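Local coordinates for protein maltose operon transcriptional repressor (Staphylococcus aureus subsp. aureus Mu50, PDB 3HCW) that probably represses transcription of the maltose operon, sensing an effector through a C-terminal domain of the periplasmic-binding-protein-like (LacI-type) fold, at residues A[8-13]-A[71-76]; A[113-118]-A[147-152]. All coordinates share one frame; numbering follows the deposited sequence.

From the N terminus the chain enters strand 9-13, passes through helices 19-22 and 25-39, strand 44-47 and helix 53-65, and returns as strand 71-74 beside the first; contact 1 closes this mostly helical loop of 57 residues. Strands 94-97 and 110-113 follow, and at the end of the latter the chain turns into helix 115-129. After strand 133-139, helix 144-159 comes back against the start of that helix, and contact 2 closes a shorter loop. The two loops run in series and neither nest nor cross. The centres of the two contacts lie about 25 Å apart: 8-13 with 71-76 joins two neighbouring parallel strands in one lobe's sheet, whereas 113-118 with 147-152 joins two helices near the chain's middle.

Contact 1: A[8-13]-A[71-76]; sequences YKIGLV and AFILLY
Val13 reaches across to Phe72 and Leu74 and buries the most surface of any residue in this pairing. Its CG2 lies 3.7 Å from Leu74 CD2, the two side chains running side by side in the same direction, and it also meets CD1 of the Phe72 ring obliquely. The torsion chi1 of -169° turns CG1 the other way, to a looser contact with Tyr76 CE1. A branched valine suits the place, since each methyl has its own neighbour. Val13 is held at both backbone ends: its N donates to Ile73 O at 3.1 Å, and its O accepts from Leu75 N at 3.0 Å. These bonds continue the parallel pairing of strands 9-13 and 71-74, whose short axes are twisted 26° from each other, within the Rossmann-like sheet of a periplasmic-binding-protein lobe. Ala71, small enough to lie against helix 247-263, gives its O to Gly11 N at 2.8 Å. On the same face Ile73 meets two residues: its CG1 is 4.0 Å from Ile10 CG2, and its CD1 lies equally far from Leu12 CD2. Gly11 accepts from Ile73 N; with no side chain there, the Phe72 ring lies over the backbone, CE1 4.0 Å from Gly11 CA. Helices 53-65 and 82-89 cover the face of Val13, Phe72 and Leu74.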
loop_
_atom_site.group_PDB
_atom_site.type_symbol
_atom_site.label_atom_id
_atom_site.label_comp_id
_atom_site.label_asym_id
_atom_site.label_seq_id
_atom_site.Cartn_x
_atom_site.Cartn_y
_atom_site.Cartn_z
ATOM N N TYR A 8 -1.377 12.410 27.087
ATOM C CA TYR A 8 -1.932 12.903 25.798
ATOM C C TYR A 8 -1.542 12.020 24.615
ATOM O O TYR A 8 -1.192 12.523 23.542
ATOM C CB TYR A 8 -1.593 14.380 25.500
ATOM C CG TYR A 8 -1.994 15.379 26.569
ATOM C CD1 TYR A 8 -3.058 15.130 27.442
ATOM C CD2 TYR A 8 -1.319 16.594 26.687
ATOM C CE1 TYR A 8 -3.417 16.050 28.423
ATOM C CE2 TYR A 8 -1.669 17.523 27.665
ATOM C CZ TYR A 8 -2.721 17.247 28.523
ATOM O OH TYR A 8 -3.070 18.165 29.489
ATOM N N LYS A 9 -1.593 10.706 24.835
ATOM C CA LYS A 9 -1.252 9.717 23.815
ATOM C C LYS A 9 -2.297 8.608 23.727
ATOM O O LYS A 9 -2.865 8.194 24.742
ATOM C CB LYS A 9 0.132 9.119 24.079
ATOM C CG LYS A 9 1.240 9.706 23.211
ATOM C CD LYS A 9 2.466 8.816 23.246
ATOM C CE LYS A 9 3.375 9.072 22.060
ATOM N NZ LYS A 9 4.338 7.951 21.867
ATOM N N ILE A 10 -2.549 8.139 22.505
ATOM C CA ILE A 10 -3.504 7.053 22.271
ATOM C C ILE A 10 -2.777 5.830 21.710
ATOM O O ILE A 10 -2.088 5.932 20.697
ATOM C CB ILE A 10 -4.640 7.457 21.278
ATOM C CG1 ILE A 10 -5.180 8.871 21.562
ATOM C CG2 ILE A 10 -5.754 6.384 21.252
ATOM C CD1 ILE A 10 -5.944 9.016 22.862
ATOM N N GLY A 11 -2.926 4.685 22.373
ATOM C CA GLY A 11 -2.378 3.430 21.861
ATOM C C GLY A 11 -3.304 2.795 20.835
ATOM O O GLY A 11 -4.493 2.607 21.089
ATOM N N LEU A 12 -2.763 2.475 19.669
ATOM C CA LEU A 12 -3.544 1.856 18.600
ATOM C C LEU A 12 -3.141 0.384 18.411
ATOM O O LEU A 12 -2.077 0.100 17.859
ATOM C CB LEU A 12 -3.368 2.645 17.299
ATOM C CG LEU A 12 -3.383 4.181 17.430
ATOM C CD1 LEU A 12 -3.059 4.828 16.111
ATOM C CD2 LEU A 12 -4.697 4.737 17.978
ATOM N N VAL A 13 -3.992 -0.540 18.864
ATOM C CA VAL A 13 -3.704 -1.983 18.747
ATOM C C VAL A 13 -4.036 -2.602 17.378
ATOM O O VAL A 13 -5.200 -2.676 16.973
ATOM C CB VAL A 13 -4.388 -2.812 19.860
ATOM C CG1 VAL A 13 -3.853 -4.249 19.860
ATOM C CG2 VAL A 13 -4.163 -2.173 21.215
ATOM N N ALA A 71 -5.447 6.106 26.509
ATOM C CA ALA A 71 -6.518 5.260 25.995
ATOM C C ALA A 71 -6.086 4.450 24.781
ATOM O O ALA A 71 -4.985 4.630 24.244
ATOM C CB ALA A 71 -7.727 6.105 25.655
ATOM N N PHE A 72 -6.975 3.559 24.351
ATOM C CA PHE A 72 -6.686 2.644 23.258
ATOM C C PHE A 72 -7.763 2.657 22.195
ATOM O O PHE A 72 -8.903 3.022 22.451
ATOM C CB PHE A 72 -6.536 1.228 23.792
ATOM C CG PHE A 72 -5.221 0.967 24.438
ATOM C CD1 PHE A 72 -4.147 0.535 23.680
ATOM C CD2 PHE A 72 -5.048 1.165 25.805
ATOM C CE1 PHE A 72 -2.906 0.275 24.267
ATOM C CE2 PHE A 72 -3.821 0.909 26.403
ATOM C CZ PHE A 72 -2.744 0.455 25.631
ATOM N N ILE A 73 -7.386 2.265 20.993
ATOM C CA ILE A 73 -8.346 1.990 19.940
ATOM C C ILE A 73 -7.950 0.623 19.397
ATOM O O ILE A 73 -6.870 0.489 18.814
ATOM C CB ILE A 73 -8.304 3.064 18.814
ATOM C CG1 ILE A 73 -8.663 4.460 19.350
ATOM C CG2 ILE A 73 -9.232 2.687 17.671
ATOM C CD1 ILE A 73 -8.653 5.548 18.283
ATOM N N LEU A 74 -8.785 -0.395 19.639
ATOM C CA LEU A 74 -8.571 -1.730 19.053
ATOM C C LEU A 74 -9.001 -1.705 17.597
ATOM O O LEU A 74 -10.162 -1.431 17.297
ATOM C CB LEU A 74 -9.371 -2.807 19.784
ATOM C CG LEU A 74 -9.168 -3.021 21.284
ATOM C CD1 LEU A 74 -9.976 -4.205 21.742
ATOM C CD2 LEU A 74 -7.725 -3.256 21.585
ATOM N N LEU A 75 -8.067 -1.995 16.696
ATOM C CA LEU A 75 -8.324 -1.916 15.257
ATOM C C LEU A 75 -8.891 -3.208 14.649
ATOM O O LEU A 75 -8.796 -3.418 13.442
ATOM C CB LEU A 75 -7.062 -1.533 14.494
ATOM C CG LEU A 75 -6.388 -0.155 14.464
ATOM C CD1 LEU A 75 -6.211 0.251 13.008
ATOM C CD2 LEU A 75 -7.131 0.907 15.180
ATOM N N TYR A 76 -9.482 -4.056 15.485
ATOM C CA TYR A 76 -10.147 -5.273 15.032
ATOM C C TYR A 76 -11.193 -5.687 16.067
ATOM O O TYR A 76 -11.167 -5.213 17.197
ATOM C CB TYR A 76 -9.127 -6.402 14.812
ATOM C CG TYR A 76 -8.471 -6.871 16.085
ATOM C CD1 TYR A 76 -7.301 -6.272 16.550
ATOM C CD2 TYR A 76 -9.023 -7.916 16.832
ATOM C CE1 TYR A 76 -6.704 -6.696 17.726
ATOM C CE2 TYR A 76 -8.441 -8.339 18.002
ATOM C CZ TYR A 76 -7.283 -7.728 18.441
ATOM O OH TYR A 76 -6.708 -8.164 19.595
#

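Contact 2: A[113-118]-A[147-152]; sequences NDNILA and KDRIQG
Asn115 and Arg149 make the direct polar link. The guanidinium grips one atom side-on: NE and NH2 both donate to Asn115 OD1, at 2.8 Å and 3.0 Å. The oxygen lies in the guanidinium plane, yet both donors approach it from the same face of the amide, whose plane is turned 69° from that of the arginine. The extended chain of Arg149 from CG to NE carries the group to this oxygen, and the pair of hydrogen bonds restrains rotation of the guanidinium. Two waters make a second link. One accepts from Asn115 N at 2.6 Å and the other from Asn115 ND2, and both lie within bonding distance of Asp148 OD1; the other oxygen of Asp148 forms a salt bridge with Lys99. Ile116 packs on the helix backbone, its CG1 3.3 Å from Asp148 O and its CG2 3.9 Å from Gly152 CA. Glycine lets the backbones come close here, the CA atoms of Ile116 and Gly152 being 4.4 Å apart. Two glycerols, probably from the crystallisation liquor, are hydrogen-bonded one to Asn115 ND2 and the other to Arg149 NH1, consistent with an effector pocket nearby. Asp114 caps helix 115-129, which follows strand 110-113 and packs its first turn against helix 144-159, while Arg149 also touches Phe136 of strand 133-139.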
loop_
_atom_site.group_PDB
_atom_site.type_symbol
_atom_site.label_atom_id
_atom_site.label_comp_id
_atom_site.label_asym_id
_atom_site.label_seq_id
_atom_site.Cartn_x
_atom_site.Cartn_y
_atom_site.Cartn_z
ATOM N N ASN A 113 -18.403 -0.605 9.754
ATOM C CA ASN A 113 -19.289 -0.561 8.593
ATOM C C ASN A 113 -20.389 -1.574 8.862
ATOM O O ASN A 113 -20.250 -2.426 9.762
ATOM C CB ASN A 113 -18.569 -1.000 7.317
ATOM C CG ASN A 113 -17.370 -0.146 6.984
ATOM O OD1 ASN A 113 -16.236 -0.624 7.001
ATOM N ND2 ASN A 113 -17.610 1.121 6.665
ATOM N N ASP A 114 -21.462 -1.510 8.073
ATOM C CA ASP A 114 -22.454 -2.586 8.044
ATOM C C ASP A 114 -21.961 -3.605 7.022
ATOM O O ASP A 114 -22.146 -3.449 5.818
ATOM C CB ASP A 114 -23.861 -2.046 7.725
ATOM C CG ASP A 114 -24.964 -3.104 7.869
ATOM O OD1 ASP A 114 -26.155 -2.724 7.919
ATOM O OD2 ASP A 114 -24.665 -4.316 7.907
ATOM N N ASN A 115 -21.321 -4.657 7.518
ATOM C CA ASN A 115 -20.582 -5.562 6.642
ATOM C C ASN A 115 -21.459 -6.619 5.993
ATOM O O ASN A 115 -21.111 -7.177 4.947
ATOM C CB ASN A 115 -19.370 -6.173 7.365
ATOM C CG ASN A 115 -18.113 -5.344 7.189
ATOM O OD1 ASN A 115 -17.718 -5.022 6.064
ATOM N ND2 ASN A 115 -17.455 -5.022 8.297
ATOM N N ILE A 116 -22.610 -6.872 6.604
ATOM C CA ILE A 116 -23.632 -7.695 5.971
ATOM C C ILE A 116 -24.234 -6.959 4.761
ATOM O O ILE A 116 -24.249 -7.488 3.657
ATOM C CB ILE A 116 -24.688 -8.155 6.975
ATOM C CG1 ILE A 116 -24.012 -9.016 8.062
ATOM C CG2 ILE A 116 -25.790 -8.905 6.253
ATOM C CD1 ILE A 116 -24.915 -9.569 9.141
ATOM N N LEU A 117 -24.659 -5.724 4.964
ATOM C CA LEU A 117 -25.252 -4.917 3.905
ATOM C C LEU A 117 -24.261 -4.681 2.764
ATOM O O LEU A 117 -24.606 -4.863 1.583
ATOM C CB LEU A 117 -25.786 -3.589 4.485
ATOM C CG LEU A 117 -26.523 -2.583 3.598
ATOM C CD1 LEU A 117 -27.653 -3.242 2.806
ATOM C CD2 LEU A 117 -27.057 -1.451 4.445
ATOM N N ALA A 118 -23.016 -4.351 3.116
ATOM C CA ALA A 118 -21.956 -4.134 2.119
ATOM C C ALA A 118 -21.823 -5.340 1.198
ATOM O O ALA A 118 -21.849 -5.188 -0.043
ATOM C CB ALA A 118 -20.625 -3.812 2.786
ATOM N N LYS A 147 -17.127 -13.257 9.057
ATOM C CA LYS A 147 -18.453 -13.825 9.349
ATOM C C LYS A 147 -19.595 -12.981 8.774
ATOM O O LYS A 147 -20.549 -13.515 8.213
ATOM C CB LYS A 147 -18.674 -13.988 10.859
ATOM C CG LYS A 147 -17.818 -15.041 11.552
ATOM C CD LYS A 147 -18.175 -15.067 13.045
ATOM C CE LYS A 147 -17.666 -16.317 13.755
ATOM N NZ LYS A 147 -16.201 -16.280 13.999
ATOM N N ASP A 148 -19.500 -11.667 8.951
ATOM C CA ASP A 148 -20.501 -10.729 8.431
ATOM C C ASP A 148 -20.598 -10.714 6.901
ATOM O O ASP A 148 -21.687 -10.716 6.363
ATOM C CB ASP A 148 -20.200 -9.318 8.912
ATOM C CG ASP A 148 -20.575 -9.094 10.350
ATOM O OD1 ASP A 148 -20.480 -7.928 10.794
ATOM O OD2 ASP A 148 -20.968 -10.069 11.028
ATOM N N ARG A 149 -19.449 -10.702 6.223
ATOM C CA ARG A 149 -19.411 -10.665 4.756
ATOM C C ARG A 149 -19.823 -11.999 4.125
ATOM O O ARG A 149 -20.511 -12.008 3.105
ATOM C CB ARG A 149 -18.053 -10.160 4.237
ATOM C CG ARG A 149 -17.809 -8.669 4.547
ATOM C CD ARG A 149 -16.457 -8.163 4.049
ATOM N NE ARG A 149 -16.181 -6.810 4.543
ATOM C CZ ARG A 149 -14.984 -6.218 4.537
ATOM N NH1 ARG A 149 -13.917 -6.847 4.067
ATOM N NH2 ARG A 149 -14.850 -4.992 5.032
ATOM N N ILE A 150 -19.419 -13.114 4.739
ATOM C CA ILE A 150 -19.941 -14.435 4.368
ATOM C C ILE A 150 -21.469 -14.498 4.522
ATOM O O ILE A 150 -22.169 -14.904 3.589
ATOM C CB ILE A 150 -19.204 -15.596 5.129
ATOM C CG1 ILE A 150 -17.759 -15.714 4.620
ATOM C CG2 ILE A 150 -19.920 -16.939 4.952
ATOM C CD1 ILE A 150 -16.836 -16.529 5.474
ATOM N N GLN A 151 -21.986 -14.077 5.678
ATOM C CA GLN A 151 -23.438 -14.070 5.911
ATOM C C GLN A 151 -24.246 -13.270 4.861
ATOM O O GLN A 151 -25.280 -13.734 4.387
ATOM C CB GLN A 151 -23.762 -13.566 7.322
ATOM C CG GLN A 151 -25.261 -13.598 7.690
ATOM C CD GLN A 151 -25.870 -14.984 7.563
ATOM O OE1 GLN A 151 -25.595 -15.873 8.374
ATOM N NE2 GLN A 151 -26.708 -15.176 6.541
ATOM N N GLY A 152 -23.768 -12.086 4.493
ATOM C CA GLY A 152 -24.450 -11.273 3.490
ATOM C C GLY A 152 -24.425 -11.914 2.114
ATOM O O GLY A 152 -25.369 -11.782 1.333
HETATM O O HOH W 1 -21.139 -5.316 10.071
HETATM O O HOH W 2 -17.988 -6.110 10.704
#